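Local coordinates for sensor protein (Haloarcula marismortui ATCC 43049, PDB 3BWL), which is probably a phosphorelay sensor kinase that phosphorylates protein histidine with ATP, represented here by its PAS domain alone, at residues D28-L33 / R117-S122; R87-L92 / V103-L108. One frame throughout, in Å; residues are numbered along the deposited sequence.

Contact 1: residues D28-L33 / R117-S122; sequences DMIDVL and RFLAIS. With I3A (1H-indole-3-carbaldehyde), chain F.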
# COMPACT_ATOMS: atom_id res chain seq x y z
N ASP A 28 -1.96 3.93 5.28
CA ASP A 28 -3.12 3.08 5.60
C ASP A 28 -2.66 1.70 6.07
O ASP A 28 -1.56 1.24 5.75
CB ASP A 28 -4.05 2.93 4.38
CG ASP A 28 -4.73 4.23 4.00
OD1 ASP A 28 -5.21 4.97 4.88
OD2 ASP A 28 -4.77 4.53 2.80
N MSE A 29 -3.49 1.08 6.89
CA MSE A 29 -3.17 -0.24 7.48
C MSE A 29 -3.28 -1.30 6.39
O MSE A 29 -4.18 -1.21 5.52
CB MSE A 29 -4.19 -0.56 8.56
CG MSE A 29 -4.24 0.53 9.64
SE MSE A 29 -5.81 0.39 10.75
CE MSE A 29 -5.56 -1.36 11.48
N ILE A 30 -2.38 -2.30 6.43
CA ILE A 30 -2.43 -3.42 5.48
C ILE A 30 -2.42 -4.76 6.23
O ILE A 30 -1.61 -4.97 7.14
CB ILE A 30 -1.20 -3.39 4.57
CG1 ILE A 30 -1.11 -2.04 3.85
CG2 ILE A 30 -1.29 -4.60 3.55
CD1 ILE A 30 0.17 -1.91 2.92
N ASP A 31 -3.31 -5.67 5.86
CA ASP A 31 -3.20 -7.03 6.36
C ASP A 31 -3.44 -7.96 5.18
O ASP A 31 -4.09 -7.56 4.17
CB ASP A 31 -4.18 -7.32 7.51
CG ASP A 31 -5.64 -7.19 7.09
OD1 ASP A 31 -6.21 -6.07 7.20
OD2 ASP A 31 -6.26 -8.23 6.70
N VAL A 32 -2.87 -9.15 5.29
CA VAL A 32 -3.04 -10.23 4.31
C VAL A 32 -3.72 -11.40 5.03
O VAL A 32 -3.25 -11.81 6.11
CB VAL A 32 -1.66 -10.69 3.71
CG1 VAL A 32 -1.87 -11.80 2.68
CG2 VAL A 32 -0.97 -9.49 3.05
N LEU A 33 -4.80 -11.91 4.43
CA LEU A 33 -5.59 -13.00 5.04
C LEU A 33 -5.55 -14.23 4.16
O LEU A 33 -5.38 -14.13 2.94
CB LEU A 33 -7.07 -12.61 5.21
CG LEU A 33 -7.38 -11.32 5.95
CD1 LEU A 33 -8.92 -11.19 6.01
CD2 LEU A 33 -6.72 -11.33 7.36
N ARG A 117 -4.98 -15.66 -1.52
CA ARG A 117 -4.87 -14.69 -0.40
C ARG A 117 -5.81 -13.51 -0.58
O ARG A 117 -6.29 -13.26 -1.68
CB ARG A 117 -3.43 -14.16 -0.27
CG ARG A 117 -2.42 -15.23 0.20
CD ARG A 117 -2.71 -15.65 1.64
NE ARG A 117 -1.76 -16.63 2.15
CZ ARG A 117 -1.98 -17.94 2.16
NH1 ARG A 117 -3.10 -18.45 1.65
NH2 ARG A 117 -1.07 -18.76 2.68
N PHE A 118 -6.04 -12.78 0.51
CA PHE A 118 -6.76 -11.52 0.45
C PHE A 118 -5.84 -10.41 0.98
O PHE A 118 -5.17 -10.59 1.99
CB PHE A 118 -8.01 -11.55 1.34
CG PHE A 118 -9.09 -12.46 0.82
CD1 PHE A 118 -10.15 -11.93 0.11
CD2 PHE A 118 -9.00 -13.85 1.01
CE1 PHE A 118 -11.15 -12.76 -0.41
CE2 PHE A 118 -10.02 -14.72 0.48
CZ PHE A 118 -11.08 -14.16 -0.21
N LEU A 119 -5.86 -9.27 0.31
CA LEU A 119 -5.07 -8.11 0.70
C LEU A 119 -6.08 -7.03 1.06
O LEU A 119 -6.94 -6.67 0.23
CB LEU A 119 -4.21 -7.67 -0.48
CG LEU A 119 -3.34 -6.42 -0.34
CD1 LEU A 119 -2.41 -6.44 0.89
CD2 LEU A 119 -2.54 -6.24 -1.69
N ALA A 120 -5.97 -6.51 2.28
CA ALA A 120 -6.91 -5.53 2.83
C ALA A 120 -6.19 -4.25 3.19
O ALA A 120 -5.24 -4.26 3.93
CB ALA A 120 -7.62 -6.09 4.05
N ILE A 121 -6.63 -3.16 2.59
CA ILE A 121 -6.13 -1.84 2.93
C ILE A 121 -7.25 -1.12 3.71
O ILE A 121 -8.33 -0.83 3.17
CB ILE A 121 -5.71 -1.03 1.64
CG1 ILE A 121 -4.87 -1.88 0.66
CG2 ILE A 121 -5.02 0.27 2.03
CD1 ILE A 121 -3.60 -2.51 1.20
N SER A 122 -6.99 -0.84 4.97
CA SER A 122 -7.99 -0.18 5.86
C SER A 122 -7.67 1.29 6.06
O SER A 122 -6.54 1.65 6.44
CB SER A 122 -8.07 -0.91 7.21
OG SER A 122 -8.32 -2.32 7.01
O I3A F . -8.88 -7.72 6.20
C3' I3A F . -9.34 -6.90 6.99
C3 I3A F . -10.80 -6.95 7.35
C2 I3A F . -11.33 -6.06 8.32
N I3A F . -12.65 -6.43 8.38
C8 I3A F . -12.93 -7.47 7.55
C9 I3A F . -11.77 -7.86 6.88
C4 I3A F . -11.80 -8.90 5.93
C5 I3A F . -13.02 -9.60 5.71
C6 I3A F . -14.18 -9.24 6.41
C7 I3A F . -14.13 -8.16 7.32
O HOH W 1 -5.86 -3.39 6.72
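Three groups converge on the carbonyl oxygen of Ala120: the backbone N-H of Asp31, lying in the carbonyl plane with Asp31 N 3.1 Å from Ala120 O, a CA-H contact from Ile30, and a water. That water also hydrogen-bonds Asp31 OD1, at 2.7 Å, and Ser122 OG, which has a second partner in Tyr93; it thus spans side chains whose OD1 and OG stand 4.3 Å apart. With chi1 of 62°, Asp31 CG sits between its own N and carbonyl carbon, and the carboxyl group reaches the aldehyde of the bound indole carbaldehyde. Asp31 OD2 lies 2.7 Å from the ligand O, a separation suggesting that an acid group here is protonated and donates, and Ala120 CB packs against the same ligand atom. Replacing Asp31 by alanine would remove both oxygens, and the aldehyde would probably lose this polar neighbour and the water one of its anchors. The paired strands, first and last along the chain, are neighbours inside the antiparallel PAS sheet, joined here by six backbone hydrogen bonds. Its other face carries Ile30, Val32, Leu119 and Ile121. Ile30 CG2 presses tightly on Leu119 CD1 at 3.4 Å, while the Ile121 and Ile30 side chains lie side by side, Ile121 CD1 3.7 Å from Ile30 CG1. Leu22, Ser26 and Asp28 of the second subunit pack on this face. Where the pairing ends, Arg117 folds its CD against Leu33 O, and its guanidinium forms a salt bridge with Glu115.

Contact 2: residues R87-L92 / V103-L108; sequences RKFEGL and VEVHLL. With I3A (1H-indole-3-carbaldehyde), chain F.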
# COMPACT_ATOMS: atom_id res chain seq x y z
N ARG A 87 -13.63 -5.13 -3.30
CA ARG A 87 -14.81 -4.54 -2.69
C ARG A 87 -14.41 -3.58 -1.59
O ARG A 87 -13.42 -3.80 -0.90
CB ARG A 87 -15.68 -5.62 -2.04
CG ARG A 87 -16.29 -6.57 -2.99
CD ARG A 87 -17.49 -7.26 -2.34
NE ARG A 87 -17.71 -8.50 -3.04
CZ ARG A 87 -18.21 -9.60 -2.49
NH1 ARG A 87 -18.57 -9.61 -1.21
NH2 ARG A 87 -18.36 -10.69 -3.23
N LYS A 88 -15.18 -2.51 -1.41
CA LYS A 88 -15.03 -1.61 -0.27
C LYS A 88 -16.22 -1.76 0.69
O LYS A 88 -17.38 -1.84 0.27
CB LYS A 88 -14.96 -0.15 -0.75
CG LYS A 88 -13.82 0.14 -1.69
CD LYS A 88 -13.64 1.62 -1.90
CE LYS A 88 -14.66 2.18 -2.86
NZ LYS A 88 -14.38 3.63 -3.13
N PHE A 89 -15.94 -1.80 1.98
CA PHE A 89 -16.98 -1.93 2.98
C PHE A 89 -16.47 -1.41 4.31
O PHE A 89 -15.27 -1.31 4.53
CB PHE A 89 -17.41 -3.41 3.16
CG PHE A 89 -16.27 -4.33 3.55
CD1 PHE A 89 -15.97 -4.57 4.89
CD2 PHE A 89 -15.50 -4.96 2.57
CE1 PHE A 89 -14.92 -5.41 5.25
CE2 PHE A 89 -14.44 -5.81 2.91
CZ PHE A 89 -14.15 -6.04 4.26
N GLU A 90 -17.41 -1.17 5.22
CA GLU A 90 -17.07 -0.59 6.50
C GLU A 90 -16.77 -1.67 7.53
O GLU A 90 -17.41 -2.72 7.56
CB GLU A 90 -18.22 0.33 6.96
CG GLU A 90 -18.11 0.85 8.38
CD GLU A 90 -19.34 1.66 8.85
OE1 GLU A 90 -20.40 1.67 8.18
OE2 GLU A 90 -19.23 2.30 9.93
N GLY A 91 -15.80 -1.37 8.40
CA GLY A 91 -15.51 -2.22 9.56
C GLY A 91 -15.28 -1.33 10.76
O GLY A 91 -15.31 -0.09 10.62
N LEU A 92 -15.04 -1.94 11.90
CA LEU A 92 -14.83 -1.19 13.14
C LEU A 92 -13.80 -1.92 14.00
O LEU A 92 -14.14 -2.89 14.71
CB LEU A 92 -16.17 -0.98 13.91
CG LEU A 92 -16.03 -0.23 15.23
CD1 LEU A 92 -15.87 1.29 14.97
CD2 LEU A 92 -17.33 -0.49 16.06
N VAL A 103 -13.39 2.15 9.99
CA VAL A 103 -12.55 2.08 8.80
C VAL A 103 -13.37 1.74 7.58
O VAL A 103 -14.47 1.16 7.69
CB VAL A 103 -11.43 1.00 8.94
CG1 VAL A 103 -10.46 1.39 10.05
CG2 VAL A 103 -12.06 -0.40 9.26
N GLU A 104 -12.85 2.15 6.44
CA GLU A 104 -13.29 1.55 5.19
C GLU A 104 -12.20 0.63 4.71
O GLU A 104 -11.04 1.08 4.48
CB GLU A 104 -13.60 2.60 4.12
CG GLU A 104 -14.05 1.95 2.81
CD GLU A 104 -14.29 2.95 1.71
OE1 GLU A 104 -13.32 3.59 1.25
OE2 GLU A 104 -15.45 3.09 1.27
N VAL A 105 -12.57 -0.64 4.55
CA VAL A 105 -11.64 -1.66 4.09
C VAL A 105 -11.77 -1.80 2.59
O VAL A 105 -12.90 -1.89 2.06
CB VAL A 105 -11.98 -3.07 4.71
CG1 VAL A 105 -10.96 -4.07 4.29
CG2 VAL A 105 -12.01 -3.00 6.22
N HIS A 106 -10.65 -1.72 1.88
CA HIS A 106 -10.65 -2.08 0.45
C HIS A 106 -9.99 -3.45 0.35
O HIS A 106 -8.79 -3.58 0.59
CB HIS A 106 -9.89 -1.01 -0.40
CG HIS A 106 -10.21 -1.03 -1.86
ND1 HIS A 106 -9.72 -0.09 -2.74
CD2 HIS A 106 -10.98 -1.87 -2.60
CE1 HIS A 106 -10.17 -0.34 -3.96
NE2 HIS A 106 -10.95 -1.41 -3.90
N LEU A 107 -10.80 -4.48 0.00
CA LEU A 107 -10.35 -5.83 0.05
C LEU A 107 -10.21 -6.42 -1.35
O LEU A 107 -11.07 -6.22 -2.22
CB LEU A 107 -11.35 -6.65 0.86
CG LEU A 107 -11.09 -8.13 1.13
CD1 LEU A 107 -9.88 -8.26 2.03
CD2 LEU A 107 -12.27 -8.74 1.85
N LEU A 108 -9.12 -7.17 -1.55
CA LEU A 108 -8.81 -7.80 -2.84
C LEU A 108 -8.57 -9.28 -2.65
O LEU A 108 -7.86 -9.66 -1.73
CB LEU A 108 -7.49 -7.19 -3.37
CG LEU A 108 -6.84 -7.87 -4.58
CD1 LEU A 108 -7.73 -7.81 -5.87
CD2 LEU A 108 -5.46 -7.32 -4.87
O I3A F . -8.88 -7.72 6.20
C3' I3A F . -9.34 -6.90 6.99
C3 I3A F . -10.80 -6.95 7.35
C2 I3A F . -11.33 -6.06 8.32
N I3A F . -12.65 -6.43 8.38
C8 I3A F . -12.93 -7.47 7.55
C9 I3A F . -11.77 -7.86 6.88
C4 I3A F . -11.80 -8.90 5.93
C5 I3A F . -13.02 -9.60 5.71
C6 I3A F . -14.18 -9.24 6.41
C7 I3A F . -14.13 -8.16 7.32
O HOH W 2 -13.93 5.27 -0.87
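A chi1 of 58° sets Phe89 CG between its own backbone N and carbonyl carbon, while Val105, with CG1 anti to its N (chi1 -176°), sets CG1 against Phe89 CZ and turns CG2 to the ligand. The two side chains lie side by side, Val105 CB over one face of the Phe89 ring and 3.9 Å from its centroid, a CH-pi contact. Leu107 CD2 meets the edge of the same ring, 3.8 Å from Phe89 CE2. The indole of the bound ligand joins this apolar cluster: its C7 approaches Phe89 CE1 obliquely at 3.5 Å, and its C2 touches Val105 CG2. On the opposite face of the sheet the polar residues gather. Lys88 lays its CG over the His106 ring, 3.8 Å from the centroid. Lys88 NZ is 4.5 Å from Glu104 OE1, too far for a salt bridge, but a water hydrogen-bonds both. Glu104 OE1 instead forms a salt bridge with Arg123 of the second subunit, and His106 ND1 is hydrogen-bonded to Asp28 of that subunit. Six backbone hydrogen bonds pair the strands, among them Val105 N to Phe89 O at 2.8 Å. This is the beta hairpin of strands 86-94 and 100-112 in the PAS fold, with one face lining the ligand pocket and the other facing the dimer partner.

How the contacts relate
Contacts 1 and 2 have centres 9 Å apart in one five-stranded antiparallel sheet. Along the chain, segment 28-33 comes first, the hairpin of contact 2 follows, and segment 117-122 returns last to pair with 28-33. Strands 115-124 and 100-112 are neighbours, so the two contacts meet directly: His106 N lies 2.8 Å from Ile121 O and Leu108 N 2.9 Å from Leu119 O, both probable hydrogen bonds. Ala120 also packs on Leu107 across this seam. The contacts therefore build one continuous PAS surface, with the indole ligand on one face, reached by both, and the second subunit touching both on the other.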